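Local coordinates for protein alkaline phosphatase (PDB 2W5V) that probably hydrolyses phosphate monoesters as an alkaline phosphatase, through a covalent phosphoenzyme intermediate at a site that holds zinc and magnesium ions, at residues B[132-144]-B[148-161]. The protein carries 1 engineered substitution. Sequence-based numbering, arbitrary orientation.
Sequences SITDATPASFYAH and RGLEEEIAMDMTES. Engineered in segment 132-144: Asp135 (natural residue His). With MG (magnesium ion), chain I.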
loop_
_atom_site.group_PDB
_atom_site.type_symbol
_atom_site.label_atom_id
_atom_site.label_comp_id
_atom_site.label_asym_id
_atom_site.label_seq_id
_atom_site.Cartn_x
_atom_site.Cartn_y
_atom_site.Cartn_z
ATOM N N SER B 132 -25.974 0.093 9.037
ATOM C CA SER B 132 -27.169 -0.729 8.948
ATOM C C SER B 132 -26.776 -2.058 8.316
ATOM O O SER B 132 -25.870 -2.118 7.474
ATOM C CB SER B 132 -28.235 -0.035 8.099
ATOM O OG SER B 132 -29.246 -0.946 7.707
ATOM N N ILE B 133 -27.460 -3.132 8.688
ATOM C CA ILE B 133 -27.167 -4.417 8.066
ATOM C C ILE B 133 -27.587 -4.423 6.591
ATOM O O ILE B 133 -27.233 -5.333 5.833
ATOM C CB ILE B 133 -27.813 -5.589 8.836
ATOM C CG1 ILE B 133 -27.080 -6.896 8.518
ATOM C CG2 ILE B 133 -29.302 -5.684 8.549
ATOM C CD1 ILE B 133 -25.681 -6.976 9.150
ATOM N N THR B 134 -28.329 -3.397 6.185
ATOM C CA THR B 134 -28.851 -3.326 4.820
ATOM C C THR B 134 -27.970 -2.438 3.954
ATOM O O THR B 134 -28.266 -2.225 2.771
ATOM C CB THR B 134 -30.271 -2.742 4.779
ATOM O OG1 THR B 134 -30.251 -1.403 5.295
ATOM C CG2 THR B 134 -31.232 -3.596 5.604
ATOM N N ASP B 135 -26.905 -1.899 4.548
ATOM C CA ASP B 135 -25.969 -1.052 3.806
ATOM C C ASP B 135 -25.227 -1.862 2.749
ATOM O O ASP B 135 -25.206 -3.092 2.796
ATOM C CB ASP B 135 -24.978 -0.350 4.745
ATOM C CG ASP B 135 -24.310 0.855 4.091
ATOM O OD1 ASP B 135 -24.992 1.558 3.314
ATOM O OD2 ASP B 135 -23.106 1.095 4.347
ATOM N N ALA B 136 -24.615 -1.168 1.793
ATOM C CA ALA B 136 -24.091 -1.815 0.594
ATOM C C ALA B 136 -23.152 -2.995 0.873
ATOM O O ALA B 136 -23.250 -4.035 0.220
ATOM C CB ALA B 136 -23.401 -0.783 -0.315
ATOM N N THR B 137 -22.237 -2.838 1.829
ATOM C CA THR B 137 -21.235 -3.875 2.072
ATOM C C THR B 137 -21.825 -5.204 2.595
ATOM O O THR B 137 -21.633 -6.252 1.963
ATOM C CB THR B 137 -20.093 -3.375 2.992
ATOM O OG1 THR B 137 -19.666 -2.087 2.550
ATOM C CG2 THR B 137 -18.907 -4.329 2.938
ATOM N N PRO B 138 -22.541 -5.169 3.740
ATOM C CA PRO B 138 -23.170 -6.405 4.227
ATOM C C PRO B 138 -24.158 -6.929 3.195
ATOM O O PRO B 138 -24.224 -8.129 2.967
ATOM C CB PRO B 138 -23.964 -5.962 5.473
ATOM C CG PRO B 138 -23.613 -4.582 5.741
ATOM C CD PRO B 138 -22.860 -4.001 4.576
ATOM N N ALA B 139 -24.918 -6.033 2.574
ATOM C CA ALA B 139 -25.998 -6.447 1.677
ATOM C C ALA B 139 -25.469 -7.305 0.533
ATOM O O ALA B 139 -26.103 -8.283 0.128
ATOM C CB ALA B 139 -26.722 -5.237 1.121
ATOM N N SER B 140 -24.311 -6.926 0.010
ATOM C CA SER B 140 -23.733 -7.642 -1.116
ATOM C C SER B 140 -23.446 -9.103 -0.788
ATOM O O SER B 140 -23.274 -9.916 -1.692
ATOM C CB SER B 140 -22.449 -6.958 -1.599
ATOM O OG SER B 140 -22.728 -5.667 -2.109
ATOM N N PHE B 141 -23.402 -9.443 0.496
ATOM C CA PHE B 141 -23.122 -10.822 0.885
ATOM C C PHE B 141 -24.374 -11.695 1.102
ATOM O O PHE B 141 -24.257 -12.905 1.271
ATOM C CB PHE B 141 -22.191 -10.863 2.103
ATOM C CG PHE B 141 -20.766 -10.500 1.771
ATOM C CD1 PHE B 141 -20.397 -9.172 1.620
ATOM C CD2 PHE B 141 -19.813 -11.485 1.557
ATOM C CE1 PHE B 141 -19.098 -8.825 1.282
ATOM C CE2 PHE B 141 -18.501 -11.140 1.221
ATOM C CZ PHE B 141 -18.148 -9.811 1.083
ATOM N N TYR B 142 -25.564 -11.104 1.082
ATOM C CA TYR B 142 -26.773 -11.915 1.265
ATOM C C TYR B 142 -27.957 -11.551 0.371
ATOM O O TYR B 142 -28.929 -12.298 0.318
ATOM C CB TYR B 142 -27.221 -11.919 2.730
ATOM C CG TYR B 142 -27.723 -10.578 3.233
ATOM C CD1 TYR B 142 -29.048 -10.173 3.024
ATOM C CD2 TYR B 142 -26.879 -9.725 3.919
ATOM C CE1 TYR B 142 -29.506 -8.939 3.493
ATOM C CE2 TYR B 142 -27.321 -8.506 4.389
ATOM C CZ TYR B 142 -28.630 -8.114 4.180
ATOM O OH TYR B 142 -29.035 -6.888 4.659
ATOM N N ALA B 143 -27.884 -10.415 -0.318
ATOM C CA ALA B 143 -28.999 -9.958 -1.142
ATOM C C ALA B 143 -28.638 -9.815 -2.615
ATOM O O ALA B 143 -27.468 -9.818 -2.985
ATOM C CB ALA B 143 -29.548 -8.640 -0.614
ATOM N N HIS B 144 -29.664 -9.684 -3.448
ATOM C CA HIS B 144 -29.477 -9.396 -4.865
ATOM C C HIS B 144 -30.449 -8.300 -5.272
ATOM O O HIS B 144 -31.649 -8.536 -5.362
ATOM C CB HIS B 144 -29.728 -10.655 -5.695
ATOM C CG HIS B 144 -28.879 -11.817 -5.289
ATOM N ND1 HIS B 144 -27.573 -11.968 -5.708
ATOM C CD2 HIS B 144 -29.140 -12.881 -4.492
ATOM C CE1 HIS B 144 -27.073 -13.077 -5.198
ATOM N NE2 HIS B 144 -28.002 -13.650 -4.452
ATOM N N ARG B 148 -28.372 -0.267 -4.723
ATOM C CA ARG B 148 -28.073 -0.299 -3.294
ATOM C C ARG B 148 -29.087 0.520 -2.484
ATOM O O ARG B 148 -29.216 0.343 -1.272
ATOM C CB ARG B 148 -26.677 0.284 -3.059
ATOM C CG ARG B 148 -26.583 1.745 -3.485
ATOM C CD ARG B 148 -25.214 2.334 -3.219
ATOM N NE ARG B 148 -24.912 2.374 -1.793
ATOM C CZ ARG B 148 -23.708 2.643 -1.298
ATOM N NH1 ARG B 148 -22.683 2.882 -2.116
ATOM N NH2 ARG B 148 -23.526 2.659 0.014
ATOM N N GLY B 149 -29.782 1.434 -3.152
ATOM C CA GLY B 149 -30.774 2.271 -2.500
ATOM C C GLY B 149 -32.043 1.524 -2.105
ATOM O O GLY B 149 -32.843 2.026 -1.311
ATOM N N LEU B 150 -32.230 0.325 -2.649
ATOM C CA LEU B 150 -33.427 -0.460 -2.363
ATOM C C LEU B 150 -33.299 -1.193 -1.034
ATOM O O LEU B 150 -33.363 -2.418 -0.989
ATOM C CB LEU B 150 -33.685 -1.463 -3.492
ATOM C CG LEU B 150 -33.828 -0.816 -4.872
ATOM C CD1 LEU B 150 -33.881 -1.876 -5.961
ATOM C CD2 LEU B 150 -35.062 0.106 -4.933
ATOM N N GLU B 151 -33.142 -0.443 0.053
ATOM C CA GLU B 151 -32.801 -1.054 1.335
ATOM C C GLU B 151 -33.934 -1.834 1.998
ATOM O O GLU B 151 -33.678 -2.810 2.703
ATOM C CB GLU B 151 -32.199 -0.020 2.293
ATOM C CG GLU B 151 -30.727 0.241 2.006
ATOM C CD GLU B 151 -30.080 1.189 3.001
ATOM O OE1 GLU B 151 -29.439 0.702 3.961
ATOM O OE2 GLU B 151 -30.213 2.419 2.817
ATOM N N GLU B 152 -35.177 -1.421 1.780
ATOM C CA GLU B 152 -36.300 -2.223 2.270
ATOM C C GLU B 152 -36.398 -3.553 1.512
ATOM O O GLU B 152 -36.742 -4.582 2.088
ATOM C CB GLU B 152 -37.608 -1.438 2.212
ATOM C CG GLU B 152 -37.618 -0.266 3.185
ATOM C CD GLU B 152 -38.950 0.459 3.244
ATOM O OE1 GLU B 152 -39.921 0.003 2.592
ATOM O OE2 GLU B 152 -39.018 1.488 3.951
ATOM N N GLU B 153 -36.077 -3.534 0.224
ATOM C CA GLU B 153 -36.005 -4.778 -0.547
ATOM C C GLU B 153 -34.886 -5.671 -0.017
ATOM O O GLU B 153 -35.038 -6.889 0.098
ATOM C CB GLU B 153 -35.772 -4.476 -2.029
ATOM C CG GLU B 153 -35.640 -5.720 -2.910
ATOM C CD GLU B 153 -35.431 -5.384 -4.387
ATOM O OE1 GLU B 153 -36.180 -4.538 -4.924
ATOM O OE2 GLU B 153 -34.531 -5.981 -5.017
ATOM N N ILE B 154 -33.745 -5.060 0.284
ATOM C CA ILE B 154 -32.606 -5.789 0.818
ATOM C C ILE B 154 -32.947 -6.447 2.154
ATOM O O ILE B 154 -32.593 -7.604 2.395
ATOM C CB ILE B 154 -31.373 -4.866 0.946
ATOM C CG1 ILE B 154 -30.777 -4.638 -0.444
ATOM C CG2 ILE B 154 -30.334 -5.475 1.885
ATOM C CD1 ILE B 154 -29.833 -3.466 -0.541
ATOM N N ALA B 155 -33.644 -5.716 3.016
ATOM C CA ALA B 155 -34.094 -6.283 4.284
ATOM C C ALA B 155 -34.974 -7.514 4.056
ATOM O O ALA B 155 -34.802 -8.545 4.708
ATOM C CB ALA B 155 -34.841 -5.242 5.094
ATOM N N MET B 156 -35.924 -7.408 3.134
ATOM C CA MET B 156 -36.756 -8.557 2.798
ATOM C C MET B 156 -35.913 -9.717 2.254
ATOM O O MET B 156 -36.214 -10.877 2.530
ATOM C CB MET B 156 -37.837 -8.177 1.782
ATOM C CG MET B 156 -38.772 -9.325 1.444
ATOM S SD MET B 156 -39.910 -9.682 2.802
ATOM C CE MET B 156 -40.854 -8.160 2.846
ATOM N N ASP B 157 -34.871 -9.405 1.478
ATOM C CA ASP B 157 -33.959 -10.433 0.963
ATOM C C ASP B 157 -33.279 -11.211 2.094
ATOM O O ASP B 157 -32.989 -12.404 1.955
ATOM C CB ASP B 157 -32.885 -9.816 0.059
ATOM C CG ASP B 157 -33.427 -9.379 -1.296
ATOM O OD1 ASP B 157 -34.546 -9.801 -1.678
ATOM O OD2 ASP B 157 -32.721 -8.615 -1.991
ATOM N N MET B 158 -33.009 -10.531 3.204
ATOM C CA MET B 158 -32.402 -11.189 4.359
ATOM C C MET B 158 -33.228 -12.400 4.777
ATOM O O MET B 158 -32.687 -13.457 5.105
ATOM C CB MET B 158 -32.262 -10.209 5.533
ATOM C CG MET B 158 -31.786 -10.849 6.845
ATOM S SD MET B 158 -30.056 -11.349 6.773
ATOM C CE MET B 158 -29.247 -9.773 7.050
ATOM N N THR B 159 -34.547 -12.248 4.747
ATOM C CA THR B 159 -35.442 -13.311 5.184
ATOM C C THR B 159 -35.404 -14.522 4.254
ATOM O O THR B 159 -35.890 -15.595 4.612
ATOM C CB THR B 159 -36.904 -12.808 5.321
ATOM O OG1 THR B 159 -37.524 -12.756 4.027
ATOM C CG2 THR B 159 -36.929 -11.425 5.971
ATOM N N GLU B 160 -34.835 -14.349 3.064
ATOM C CA GLU B 160 -34.769 -15.431 2.082
ATOM C C GLU B 160 -33.332 -15.929 1.914
ATOM O O GLU B 160 -33.051 -16.797 1.087
ATOM C CB GLU B 160 -35.295 -14.956 0.727
ATOM C CG GLU B 160 -36.666 -14.285 0.764
ATOM C CD GLU B 160 -36.863 -13.299 -0.384
ATOM O OE1 GLU B 160 -35.948 -13.175 -1.228
ATOM O OE2 GLU B 160 -37.928 -12.642 -0.439
ATOM N N SER B 161 -32.422 -15.365 2.696
ATOM C CA SER B 161 -31.008 -15.678 2.547
ATOM C C SER B 161 -30.622 -16.924 3.334
ATOM O O SER B 161 -31.429 -17.477 4.075
ATOM C CB SER B 161 -30.147 -14.493 2.994
ATOM O OG SER B 161 -30.151 -14.366 4.406
HETATM MG MG MG I . -19.663 -0.221 3.708
HETATM O O HOH W 1 -27.467 -0.856 0.328
HETATM O O HOH W 2 -26.450 1.937 0.476
HETATM O O HOH W 3 -21.606 -0.968 4.659
HETATM O O HOH W 4 -21.044 0.961 2.289
HETATM O O HOH W 5 -31.277 -13.308 -0.515
HETATM O O HOH W 6 -33.844 -8.732 -4.216
HETATM O O HOH W 7 -33.472 -11.311 -4.515
HETATM O O HOH W 8 -19.512 1.595 4.934
#
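Thr134 OG1 is gripped from both segments: it gives its proton to Glu151 OE1 (2.6 Å), meeting the carboxylate on its anti side and 33° out of plane, and accepts one from Ser132 OG (2.7 Å). A chi1 of 61° sets this hydroxyl between backbone N and carbonyl carbon and sends CG2 to Ala155 CB. Water 1 donates to the carbonyls of Thr134 and Arg148. The Arg148 guanidinium lays one face on Ala136 CB, and its NH2 lies at long salt-bridge distance from OD1 of the engineered Asp135 (3.8 Å), water 2 joining that OD1 to Arg148 NE; its NH1 turns to Asp83 and the phosphoserine at position 84. Asp135 OD2 accepts from water 3 and probably water 4, both ligands of the magnesium ion that Thr137 OG1 binds with Asp43 and Glu254. Met158, bent at chi2 and chi3, puts CE over one face of the Tyr142 ring (CH-pi, 3.5 Å from its centroid) and SD over the same face (Met-aromatic, 4.1 Å). Tyr142 OH donates to Ile133 O from above the carbonyl plane, and Ile154 CG2 touches this hydroxyl and Ala139 CB. The turn after strand 124-129, helix 136-139 with Thr137 of the magnesium site, and the loop behind it pack along one side of helix 151-158, beside the parallel-stranded part of the alkaline phosphatase sheet; helix 86-93 touches Thr137, helix 172-175 Glu151 and helix 183-188 Met158.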